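Local coordinates for torso (Bombyx mori, PDB 5AOQ), which binds the prothoracicotropic hormone (PTTH) through the extracellular part of a receptor tyrosine kinase and triggers the MAPK signalling involved in starting insect metamorphosis, at residues 82-87 with 96-101; 117-122 with 134-139; 64-69 with 186-191; 69-74 with 107-112. One frame throughout, in Å; residues are numbered along the deposited sequence.

In the fold
Contacts 1, 2 and 4 build the first fibronectin type III domain. Contact 1 (C with C') and contact 2 (F with G) are partly buried and lie side by side in its four-stranded sheet through strands 83-88 and 118-124. Contact 4, a buried one, pairs B with E in the facing sheet and packs on contact 1 across the hydrophobic interior. Contact 3 buries the least surface: a disulfide and a few contacts reach from strand 63-68 to the second domain. Contact 1 is mainly apolar, contact 2 adds a polar rim around Trp121, and contact 4 divides into an aromatic inner face and a charged outer face that meets contact 3 through Arg73.

Contact 1: residues 82-87 with 96-101; sequences WQLFIL and IPFTLI
Strands 83-87 and 98-101 run antiparallel, their axes 4.6 Å apart and 162° from each other, with Gln83-Ile101 and Phe85-Thr99 as hydrogen-bonded pairs and Leu84-Leu100 and Ile86-Phe98 as non-hydrogen-bonded ones. Each hydrogen-bonded pair exchanges two N-H...O bonds; that from Phe85 N to Thr99 O measures 2.8 Å. Just before strand 98-101 begins, Pro97 O still accepts from Leu87 N at 3.0 Å, and proline suits this place because only its carbonyl is called on. On the face of Phe85, Thr99 and Ile101 the phenyl ring carries the packing. With its CG anti to the carbonyl carbon (chi1 -59°), it stretches diagonally along the sheet, and its CE1 lies 3.5 Å from Ile101 CD1. Thr99 adds its methyl, CG2, at 3.7 Å from Phe85 CB. The same ring meets that of Phe74 in the facing sheet. The opposite face bears Leu84, Ile86, Phe98 and Leu100: Leu84 CD1 comes within 3.5 Å of Leu100 CD2, while Ile86 CG2 rests 3.7 Å from Phe98 CB, the Phe98 ring leading off toward Asp29. Trp82 closes the end of the ladder, crossing Leu100 at roughly a right angle so that CZ3 of its benzo ring touches Leu100 CB (3.8 Å). Helix 27-38 covers this side through Leu34 and Ser33, and helix 20-23 covers Ile86 and Ile96. Since both faces bear apolar groups, while the inward amides pair in this ladder and Leu84 and Ile86 bond to strand 118-124, this C-C' hairpin can lie between the sandwich interior and the helices, its polarity largely confined to the backbone.

Contact 2: residues 117-122 with 134-139; sequences EYQIWS and WMEGPI
Tyr118 meets strand 134-139 through its carbonyl, which receives a CA-H...O contact from Ile139 CA (3.6 Å); its side chain sets out on the side away from that strand, and its OH bonds to Thr113 O. Gln119 reaches across with an extended chain, CG anti to the backbone N (chi1 -172°). Its NE2 donates to the anti lone pair of Glu136 OE2 at 3.2 Å, nearly in the amide plane, and only weakly to Gly137 O. Its OE1 accepts from Tyr16 N and, weakly, from Trp121 NE1, while Arg15 also pairs with Glu136 OE2; an amide, donor and acceptor at once, fits between these partners. Ile120 N donates to Pro138 O (3.2 Å), and Ile120 O takes a weak bond from Gly137 N. The indole of Trp121 lies flat beneath Glu136, whose CA sits 3.6 Å from the centroid of the six-membered ring in a CH-pi contact. The carboxylate plane is only 10° from the ring plane. NE1 of this tryptophan also gives a bond to Tyr16 O. Trp121 CB, for its part, touches Trp134 CE3 (3.6 Å). Ser122 O receives Met135 N at 3.2 Å, and its hydroxyl pairs with that of Ser60. Between Gln119 and Trp121 the register slips by one residue, a beta bulge spanned by Gly137 and Pro138, and glycine suits it because a CB there would point at strand 118-122. This bulged antiparallel hairpin is the F-G pair of a fibronectin type III domain.

Contact 3: residues 64-69 with 186-191; sequences VRCQSK and DLCFDI
An interdomain disulfide, Cys66 to Cys188, joins strand 63-68 of the first fibronectin type III domain to the approach to strand 189-195 of the second. The two SG atoms are bonded at 2.0 Å, and the C-S-S-C torsion of +86° makes the bridge right-handed. In both cysteines SG lies anti to the carbonyl carbon, beside the backbone N (chi1 -54° in Cys66, -59° in Cys188), while both CA-CB bonds point at the partner segment; Cys66 CB and Cys188 CB end 3.8 Å apart. Leu187 C approaches Cys66 SG to 3.6 Å, so the sulfur also packs against the backbone just before its partner. On the first-domain side the cysteine sits in a classic beta bulge, in which Arg65 and Cys66 both face Arg73 on the neighbouring strand. Next to the bridge, Asp186 lays its CB 3.3 Å from Arg65 O. Its OD1 faces the edge of the Arg65 guanidinium, but Arg65 NH1 stays 4.5 Å from Asp186 OD1, beyond a salt bridge; the arginine is instead paired through NE with Glu75. Asp186, Leu187 and Cys188 are poorly ordered, so the second-domain end of the bridge is probably the more flexible one. Two residues further on, Asp190, implicated in PTTH binding, returns toward the first domain: its OD1 forms a salt bridge with Arg73 NH2, and Arg73 NH1 makes a weak bond to Phe189 O. Lys204, also implicated in hormone binding, touches the Asp190 side chain.

Contact 4: residues 69-74 with 107-112; sequences KNSIRF and FGELIT
With CG held between the backbone N and the carbonyl carbon (chi1 56°), Phe74 folds its ring back over Gly108, while Glu109, fully extended with CG anti to the backbone N (chi1 -177°), runs beside the long chain of Arg73. These are two faces of one antiparallel ladder. On the inner face Gly108 CA stands 4.2 Å from the centroid of the Phe74 ring, a CH-pi contact over its face; glycine suits the place because it presents bare backbone to the aromatic ring. Phe74 CE2 lies 3.4 Å from Leu110 CD1, the two side chains crossing at a slant, and the phenyl also packs on Thr99 and Ile101 of the other sheet. The backbone bonds are paired: Ile72 N to Leu110 O and its return, then Phe74 N to Gly108 O (2.8 Å) and its return. At the end, Thr112 N approaches Asn70 O from above the carbonyl plane, at 3.2 Å. On the outer face Arg73 NE and Glu109 OE2 form a weak salt bridge at 3.5 Å, their flat groups nearly perpendicular (83°). Stronger partners lie in the second domain: Asp190 for Arg73, and Lys204 for Glu109 OE1. Asp190 and Lys204 are implicated in PTTH binding, and Glu109 also packs on Glu28 of a PTTH chain. Alternating charges therefore tie this B-E pair to the hormone-binding domain, and each probably steadies its neighbour's ionised form.

Contact 1: residues 82-87 with 96-101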
# COMPACT_ATOMS: atom_id res chain seq x y z
N TRP A 82 -20.82 -20.27 1.45
CA TRP A 82 -20.33 -18.94 1.14
C TRP A 82 -21.42 -18.15 0.45
O TRP A 82 -22.31 -18.73 -0.17
CB TRP A 82 -19.08 -19.00 0.26
CG TRP A 82 -17.80 -19.09 1.00
CD1 TRP A 82 -17.21 -20.23 1.48
CD2 TRP A 82 -16.93 -18.01 1.35
NE1 TRP A 82 -16.03 -19.92 2.11
CE2 TRP A 82 -15.84 -18.56 2.04
CE3 TRP A 82 -16.98 -16.63 1.14
CZ2 TRP A 82 -14.79 -17.78 2.53
CZ3 TRP A 82 -15.94 -15.85 1.63
CH2 TRP A 82 -14.86 -16.43 2.31
N GLN A 83 -21.36 -16.82 0.54
CA GLN A 83 -22.30 -15.98 -0.19
C GLN A 83 -21.59 -14.89 -0.98
O GLN A 83 -20.73 -14.18 -0.45
CB GLN A 83 -23.31 -15.35 0.77
CG GLN A 83 -24.13 -16.36 1.56
CD GLN A 83 -25.21 -15.71 2.40
OE1 GLN A 83 -25.30 -15.95 3.60
NE2 GLN A 83 -26.04 -14.89 1.76
N LEU A 84 -21.96 -14.75 -2.25
CA LEU A 84 -21.42 -13.72 -3.13
C LEU A 84 -22.46 -12.64 -3.39
O LEU A 84 -23.63 -12.94 -3.63
CB LEU A 84 -20.95 -14.33 -4.45
CG LEU A 84 -20.52 -13.34 -5.55
CD1 LEU A 84 -19.34 -12.49 -5.10
CD2 LEU A 84 -20.18 -14.09 -6.82
N PHE A 85 -22.02 -11.39 -3.33
CA PHE A 85 -22.89 -10.24 -3.56
C PHE A 85 -22.27 -9.28 -4.55
O PHE A 85 -21.07 -9.04 -4.52
CB PHE A 85 -23.17 -9.53 -2.24
CG PHE A 85 -23.81 -10.40 -1.22
CD1 PHE A 85 -23.04 -11.27 -0.46
CD2 PHE A 85 -25.17 -10.38 -1.02
CE1 PHE A 85 -23.62 -12.09 0.48
CE2 PHE A 85 -25.76 -11.19 -0.08
CZ PHE A 85 -24.98 -12.05 0.66
N ILE A 86 -23.11 -8.73 -5.44
CA ILE A 86 -22.65 -7.76 -6.43
C ILE A 86 -23.60 -6.57 -6.56
O ILE A 86 -24.80 -6.69 -6.29
CB ILE A 86 -22.49 -8.41 -7.81
CG1 ILE A 86 -23.83 -9.00 -8.28
CG2 ILE A 86 -21.41 -9.49 -7.77
CD1 ILE A 86 -23.83 -9.50 -9.70
N LEU A 87 -23.05 -5.44 -6.98
CA LEU A 87 -23.82 -4.23 -7.28
C LEU A 87 -23.92 -4.02 -8.78
O LEU A 87 -22.90 -4.00 -9.48
CB LEU A 87 -23.19 -3.00 -6.62
CG LEU A 87 -23.18 -2.93 -5.09
CD1 LEU A 87 -22.48 -1.66 -4.64
CD2 LEU A 87 -24.60 -2.98 -4.53
N ILE A 96 -17.12 -4.61 -11.75
CA ILE A 96 -18.30 -4.70 -10.90
C ILE A 96 -17.96 -4.76 -9.41
O ILE A 96 -17.19 -5.62 -8.98
CB ILE A 96 -19.13 -5.94 -11.26
CG1 ILE A 96 -19.42 -5.98 -12.76
CG2 ILE A 96 -20.45 -5.95 -10.48
CD1 ILE A 96 -19.91 -7.31 -13.24
N PRO A 97 -18.53 -3.84 -8.60
CA PRO A 97 -18.35 -3.95 -7.15
C PRO A 97 -18.95 -5.25 -6.62
O PRO A 97 -20.03 -5.63 -7.04
CB PRO A 97 -19.10 -2.73 -6.60
CG PRO A 97 -19.17 -1.78 -7.74
CD PRO A 97 -19.27 -2.62 -8.97
N PHE A 98 -18.25 -5.90 -5.69
CA PHE A 98 -18.73 -7.16 -5.13
C PHE A 98 -18.18 -7.41 -3.73
O PHE A 98 -17.24 -6.76 -3.30
CB PHE A 98 -18.34 -8.32 -6.04
CG PHE A 98 -16.90 -8.72 -5.92
CD1 PHE A 98 -15.92 -8.06 -6.64
CD2 PHE A 98 -16.52 -9.76 -5.08
CE1 PHE A 98 -14.59 -8.42 -6.52
CE2 PHE A 98 -15.20 -10.12 -4.96
CZ PHE A 98 -14.23 -9.46 -5.68
N THR A 99 -18.79 -8.36 -3.04
CA THR A 99 -18.28 -8.81 -1.74
C THR A 99 -18.68 -10.25 -1.46
O THR A 99 -19.75 -10.71 -1.87
CB THR A 99 -18.78 -7.91 -0.59
OG1 THR A 99 -18.16 -8.33 0.64
CG2 THR A 99 -20.29 -7.98 -0.44
N LEU A 100 -17.80 -10.96 -0.76
CA LEU A 100 -18.01 -12.37 -0.42
C LEU A 100 -18.20 -12.57 1.08
O LEU A 100 -17.25 -12.44 1.85
CB LEU A 100 -16.82 -13.20 -0.90
CG LEU A 100 -16.82 -13.52 -2.39
CD1 LEU A 100 -15.45 -14.00 -2.81
CD2 LEU A 100 -17.86 -14.58 -2.70
N ILE A 101 -19.42 -12.88 1.48
CA ILE A 101 -19.71 -13.16 2.88
C ILE A 101 -19.36 -14.61 3.23
O ILE A 101 -19.89 -15.55 2.63
CB ILE A 101 -21.19 -12.87 3.23
CG1 ILE A 101 -21.44 -11.36 3.18
CG2 ILE A 101 -21.54 -13.44 4.61
CD1 ILE A 101 -22.82 -10.92 3.63

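Contact 2: residues 117-122 with 134-139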
# COMPACT_ATOMS: atom_id res chain seq x y z
N GLU A 117 -27.01 4.79 -9.25
CA GLU A 117 -27.95 3.78 -8.77
C GLU A 117 -27.39 2.40 -9.05
O GLU A 117 -26.88 2.13 -10.15
CB GLU A 117 -29.32 3.93 -9.44
CG GLU A 117 -30.25 4.91 -8.74
CD GLU A 117 -31.70 4.70 -9.14
OE1 GLU A 117 -31.96 4.08 -10.19
OE2 GLU A 117 -32.59 5.16 -8.39
N TYR A 118 -27.48 1.52 -8.06
CA TYR A 118 -27.06 0.13 -8.22
C TYR A 118 -28.17 -0.80 -7.76
O TYR A 118 -29.09 -0.38 -7.06
CB TYR A 118 -25.79 -0.17 -7.44
CG TYR A 118 -24.57 0.57 -7.93
CD1 TYR A 118 -23.77 0.04 -8.93
CD2 TYR A 118 -24.21 1.80 -7.39
CE1 TYR A 118 -22.65 0.71 -9.38
CE2 TYR A 118 -23.09 2.48 -7.83
CZ TYR A 118 -22.31 1.93 -8.83
OH TYR A 118 -21.20 2.60 -9.28
N GLN A 119 -28.09 -2.06 -8.18
CA GLN A 119 -28.97 -3.09 -7.64
C GLN A 119 -28.14 -4.24 -7.08
O GLN A 119 -27.22 -4.73 -7.74
CB GLN A 119 -29.93 -3.61 -8.71
CG GLN A 119 -30.99 -4.55 -8.15
CD GLN A 119 -31.97 -5.02 -9.21
OE1 GLN A 119 -31.66 -5.03 -10.40
NE2 GLN A 119 -33.16 -5.41 -8.77
N ILE A 120 -28.48 -4.65 -5.87
CA ILE A 120 -27.76 -5.74 -5.21
C ILE A 120 -28.24 -7.08 -5.75
O ILE A 120 -29.43 -7.29 -5.93
CB ILE A 120 -27.96 -5.71 -3.68
CG1 ILE A 120 -27.67 -4.31 -3.12
CG2 ILE A 120 -27.09 -6.76 -3.00
CD1 ILE A 120 -28.04 -4.13 -1.66
N TRP A 121 -27.29 -7.97 -6.02
CA TRP A 121 -27.61 -9.34 -6.40
C TRP A 121 -26.76 -10.32 -5.60
O TRP A 121 -25.55 -10.14 -5.47
CB TRP A 121 -27.39 -9.55 -7.90
CG TRP A 121 -28.39 -8.84 -8.76
CD1 TRP A 121 -28.34 -7.54 -9.17
CD2 TRP A 121 -29.58 -9.39 -9.32
NE1 TRP A 121 -29.43 -7.24 -9.95
CE2 TRP A 121 -30.21 -8.37 -10.05
CE3 TRP A 121 -30.18 -10.65 -9.27
CZ2 TRP A 121 -31.41 -8.56 -10.73
CZ3 TRP A 121 -31.38 -10.85 -9.95
CH2 TRP A 121 -31.98 -9.81 -10.67
N SER A 122 -27.42 -11.34 -5.05
CA SER A 122 -26.79 -12.29 -4.14
C SER A 122 -26.74 -13.71 -4.70
O SER A 122 -27.56 -14.08 -5.54
CB SER A 122 -27.53 -12.30 -2.80
OG SER A 122 -28.85 -12.80 -2.93
N TRP A 134 -28.76 -16.18 -9.72
CA TRP A 134 -28.81 -14.91 -9.00
C TRP A 134 -30.19 -14.62 -8.44
O TRP A 134 -31.21 -14.98 -9.04
CB TRP A 134 -28.38 -13.77 -9.92
CG TRP A 134 -26.93 -13.82 -10.30
CD1 TRP A 134 -26.39 -14.33 -11.44
CD2 TRP A 134 -25.83 -13.33 -9.52
NE1 TRP A 134 -25.02 -14.20 -11.42
CE2 TRP A 134 -24.65 -13.59 -10.25
CE3 TRP A 134 -25.72 -12.70 -8.28
CZ2 TRP A 134 -23.39 -13.24 -9.78
CZ3 TRP A 134 -24.47 -12.36 -7.81
CH2 TRP A 134 -23.32 -12.63 -8.56
N MET A 135 -30.22 -13.97 -7.28
CA MET A 135 -31.47 -13.57 -6.64
C MET A 135 -31.57 -12.05 -6.58
O MET A 135 -30.64 -11.37 -6.14
CB MET A 135 -31.58 -14.16 -5.23
CG MET A 135 -31.53 -15.68 -5.21
SD MET A 135 -31.90 -16.38 -3.59
CE MET A 135 -31.70 -18.12 -3.94
N GLU A 136 -32.70 -11.52 -7.04
CA GLU A 136 -32.90 -10.09 -7.15
C GLU A 136 -33.01 -9.43 -5.78
O GLU A 136 -33.80 -9.86 -4.94
CB GLU A 136 -34.15 -9.80 -7.98
CG GLU A 136 -34.29 -8.37 -8.46
CD GLU A 136 -35.41 -8.20 -9.47
OE1 GLU A 136 -36.23 -9.14 -9.61
OE2 GLU A 136 -35.48 -7.14 -10.12
N GLY A 137 -32.20 -8.40 -5.56
CA GLY A 137 -32.16 -7.69 -4.30
C GLY A 137 -32.81 -6.32 -4.41
O GLY A 137 -33.54 -6.05 -5.36
N PRO A 138 -32.54 -5.44 -3.43
CA PRO A 138 -33.10 -4.09 -3.44
C PRO A 138 -32.26 -3.10 -4.25
O PRO A 138 -31.19 -3.46 -4.73
CB PRO A 138 -33.13 -3.71 -1.96
CG PRO A 138 -32.12 -4.61 -1.28
CD PRO A 138 -31.66 -5.65 -2.27
N ILE A 139 -32.76 -1.88 -4.38
CA ILE A 139 -32.10 -0.85 -5.17
C ILE A 139 -31.37 0.13 -4.26
O ILE A 139 -31.81 0.42 -3.15
CB ILE A 139 -33.11 -0.08 -6.06
CG1 ILE A 139 -33.96 -1.06 -6.87
CG2 ILE A 139 -32.38 0.88 -7.00
CD1 ILE A 139 -35.25 -1.49 -6.20

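Contact 3: residues 64-69 with 186-191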
# COMPACT_ATOMS: atom_id res chain seq x y z
N VAL A 64 -30.59 -3.95 3.27
CA VAL A 64 -29.69 -2.83 3.43
C VAL A 64 -29.87 -2.20 4.81
O VAL A 64 -30.93 -1.65 5.11
CB VAL A 64 -29.91 -1.75 2.35
CG1 VAL A 64 -28.95 -0.58 2.55
CG2 VAL A 64 -29.75 -2.35 0.96
N ARG A 65 -28.84 -2.29 5.65
CA ARG A 65 -28.89 -1.72 6.99
C ARG A 65 -28.32 -0.30 7.00
O ARG A 65 -28.87 0.59 7.64
CB ARG A 65 -28.13 -2.60 7.98
CG ARG A 65 -28.71 -4.00 8.14
CD ARG A 65 -30.16 -3.95 8.62
NE ARG A 65 -30.70 -5.27 8.91
CZ ARG A 65 -31.95 -5.50 9.30
NH1 ARG A 65 -32.80 -4.49 9.47
NH2 ARG A 65 -32.36 -6.74 9.54
N CYS A 66 -27.20 -0.10 6.30
CA CYS A 66 -26.58 1.22 6.23
C CYS A 66 -26.04 1.51 4.83
O CYS A 66 -25.79 0.59 4.05
CB CYS A 66 -25.44 1.33 7.24
SG CYS A 66 -25.88 0.93 8.95
N GLN A 67 -25.89 2.79 4.52
CA GLN A 67 -25.15 3.20 3.34
C GLN A 67 -24.55 4.58 3.53
O GLN A 67 -25.23 5.51 3.96
CB GLN A 67 -26.02 3.18 2.07
CG GLN A 67 -27.14 4.22 2.02
CD GLN A 67 -27.71 4.39 0.62
OE1 GLN A 67 -27.13 3.94 -0.36
NE2 GLN A 67 -28.86 5.06 0.53
N SER A 68 -23.25 4.70 3.26
CA SER A 68 -22.60 5.99 3.19
C SER A 68 -22.45 6.33 1.71
O SER A 68 -22.57 5.46 0.86
CB SER A 68 -21.24 5.97 3.89
OG SER A 68 -20.29 5.22 3.16
N LYS A 69 -22.20 7.59 1.40
CA LYS A 69 -22.09 8.01 0.01
C LYS A 69 -20.86 7.43 -0.68
O LYS A 69 -20.55 7.80 -1.82
CB LYS A 69 -22.10 9.54 -0.08
CG LYS A 69 -23.46 10.17 0.28
CD LYS A 69 -24.54 9.76 -0.72
CE LYS A 69 -25.89 10.37 -0.39
NZ LYS A 69 -26.94 9.98 -1.38
N ASP A 186 -31.46 2.20 12.02
CA ASP A 186 -30.45 1.89 11.01
C ASP A 186 -29.22 2.77 11.14
O ASP A 186 -29.11 3.80 10.47
CB ASP A 186 -31.06 2.05 9.62
CG ASP A 186 -32.16 1.04 9.33
OD1 ASP A 186 -32.08 -0.09 9.85
OD2 ASP A 186 -33.10 1.39 8.59
N LEU A 187 -28.28 2.37 12.00
CA LEU A 187 -27.05 3.13 12.22
C LEU A 187 -25.81 2.24 12.35
O LEU A 187 -25.73 1.40 13.24
CB LEU A 187 -27.18 4.00 13.47
CG LEU A 187 -27.68 5.44 13.27
CD1 LEU A 187 -29.20 5.52 13.31
CD2 LEU A 187 -27.06 6.36 14.30
N CYS A 188 -24.86 2.45 11.44
CA CYS A 188 -23.53 1.85 11.54
C CYS A 188 -22.53 2.93 11.92
O CYS A 188 -22.87 4.12 11.90
CB CYS A 188 -23.13 1.20 10.21
SG CYS A 188 -24.26 -0.09 9.63
N PHE A 189 -21.31 2.55 12.28
CA PHE A 189 -20.30 3.54 12.69
C PHE A 189 -18.87 3.19 12.28
O PHE A 189 -18.54 2.02 12.05
CB PHE A 189 -20.35 3.73 14.21
CG PHE A 189 -21.69 4.18 14.72
CD1 PHE A 189 -22.12 5.48 14.55
CD2 PHE A 189 -22.53 3.28 15.37
CE1 PHE A 189 -23.36 5.89 15.02
CE2 PHE A 189 -23.76 3.68 15.85
CZ PHE A 189 -24.18 4.99 15.67
N ASP A 190 -18.04 4.22 12.19
CA ASP A 190 -16.60 4.08 11.94
C ASP A 190 -15.80 4.82 13.00
O ASP A 190 -15.98 6.02 13.20
CB ASP A 190 -16.24 4.59 10.55
CG ASP A 190 -16.75 3.70 9.45
OD1 ASP A 190 -17.95 3.79 9.12
OD2 ASP A 190 -15.95 2.91 8.90
N ILE A 191 -14.90 4.10 13.68
CA ILE A 191 -14.19 4.64 14.83
C ILE A 191 -12.69 4.75 14.60
O ILE A 191 -12.07 3.82 14.06
CB ILE A 191 -14.42 3.77 16.09
CG1 ILE A 191 -15.91 3.57 16.35
CG2 ILE A 191 -13.72 4.38 17.30
CD1 ILE A 191 -16.50 2.39 15.60

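Contact 4: residues 69-74 with 107-112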
# COMPACT_ATOMS: atom_id res chain seq x y z
N LYS A 69 -22.20 7.59 1.40
CA LYS A 69 -22.09 8.01 0.01
C LYS A 69 -20.86 7.43 -0.68
O LYS A 69 -20.55 7.80 -1.82
CB LYS A 69 -22.10 9.54 -0.08
CG LYS A 69 -23.46 10.17 0.28
CD LYS A 69 -24.54 9.76 -0.72
CE LYS A 69 -25.89 10.37 -0.39
NZ LYS A 69 -26.94 9.98 -1.38
N ASN A 70 -20.15 6.54 0.00
CA ASN A 70 -19.05 5.79 -0.60
C ASN A 70 -19.11 4.29 -0.30
O ASN A 70 -18.18 3.55 -0.62
CB ASN A 70 -17.71 6.37 -0.12
CG ASN A 70 -16.67 6.42 -1.22
OD1 ASN A 70 -16.63 5.57 -2.11
ND2 ASN A 70 -15.80 7.43 -1.17
N SER A 71 -20.20 3.82 0.32
CA SER A 71 -20.34 2.40 0.65
C SER A 71 -21.76 1.97 1.06
O SER A 71 -22.63 2.80 1.29
CB SER A 71 -19.38 2.03 1.78
OG SER A 71 -19.75 2.67 2.99
N ILE A 72 -21.97 0.65 1.15
CA ILE A 72 -23.24 0.07 1.61
C ILE A 72 -22.97 -1.11 2.54
O ILE A 72 -22.16 -1.97 2.22
CB ILE A 72 -24.14 -0.44 0.45
CG1 ILE A 72 -24.60 0.71 -0.44
CG2 ILE A 72 -25.37 -1.16 1.00
CD1 ILE A 72 -23.69 0.96 -1.60
N ARG A 73 -23.64 -1.13 3.69
CA ARG A 73 -23.52 -2.25 4.62
C ARG A 73 -24.86 -2.95 4.82
O ARG A 73 -25.85 -2.33 5.20
CB ARG A 73 -22.98 -1.76 5.96
CG ARG A 73 -21.58 -1.20 5.83
CD ARG A 73 -21.11 -0.57 7.11
NE ARG A 73 -19.91 0.22 6.87
CZ ARG A 73 -19.28 0.93 7.81
NH1 ARG A 73 -19.75 0.97 9.05
NH2 ARG A 73 -18.19 1.61 7.49
N PHE A 74 -24.88 -4.26 4.56
CA PHE A 74 -26.11 -5.04 4.57
C PHE A 74 -26.02 -6.28 5.45
O PHE A 74 -24.93 -6.70 5.85
CB PHE A 74 -26.48 -5.46 3.14
CG PHE A 74 -25.39 -6.21 2.44
CD1 PHE A 74 -25.29 -7.59 2.56
CD2 PHE A 74 -24.45 -5.54 1.68
CE1 PHE A 74 -24.29 -8.28 1.92
CE2 PHE A 74 -23.44 -6.23 1.04
CZ PHE A 74 -23.36 -7.60 1.16
N PHE A 107 -23.22 -10.22 8.22
CA PHE A 107 -23.05 -8.83 7.81
C PHE A 107 -22.02 -8.69 6.71
O PHE A 107 -21.00 -9.38 6.70
CB PHE A 107 -22.66 -7.97 9.02
CG PHE A 107 -23.80 -7.68 9.95
CD1 PHE A 107 -24.75 -6.73 9.62
CD2 PHE A 107 -23.92 -8.36 11.15
CE1 PHE A 107 -25.81 -6.46 10.47
CE2 PHE A 107 -24.97 -8.09 12.01
CZ PHE A 107 -25.92 -7.15 11.67
N GLY A 108 -22.28 -7.78 5.76
CA GLY A 108 -21.36 -7.55 4.66
C GLY A 108 -21.37 -6.11 4.17
O GLY A 108 -22.29 -5.35 4.47
N GLU A 109 -20.35 -5.76 3.40
CA GLU A 109 -20.20 -4.40 2.87
C GLU A 109 -19.83 -4.38 1.39
O GLU A 109 -19.07 -5.21 0.91
CB GLU A 109 -19.15 -3.63 3.67
CG GLU A 109 -18.99 -2.18 3.25
CD GLU A 109 -17.91 -1.45 4.02
OE1 GLU A 109 -17.04 -2.13 4.62
OE2 GLU A 109 -17.92 -0.20 4.04
N LEU A 110 -20.39 -3.40 0.68
CA LEU A 110 -20.12 -3.17 -0.74
C LEU A 110 -19.73 -1.71 -0.98
O LEU A 110 -20.43 -0.80 -0.55
CB LEU A 110 -21.35 -3.53 -1.57
CG LEU A 110 -21.59 -5.01 -1.82
CD1 LEU A 110 -23.04 -5.27 -2.17
CD2 LEU A 110 -20.67 -5.51 -2.93
N ILE A 111 -18.63 -1.50 -1.69
CA ILE A 111 -18.10 -0.16 -1.91
C ILE A 111 -18.73 0.45 -3.16
O ILE A 111 -19.00 -0.26 -4.14
CB ILE A 111 -16.56 -0.16 -2.05
CG1 ILE A 111 -15.92 -0.71 -0.78
CG2 ILE A 111 -16.04 1.24 -2.31
CD1 ILE A 111 -15.74 -2.22 -0.76
N THR A 112 -18.97 1.76 -3.13
CA THR A 112 -19.56 2.46 -4.27
C THR A 112 -18.60 3.46 -4.91
O THR A 112 -17.79 4.08 -4.23
CB THR A 112 -20.83 3.22 -3.83
OG1 THR A 112 -21.80 2.29 -3.33
CG2 THR A 112 -21.44 4.00 -4.99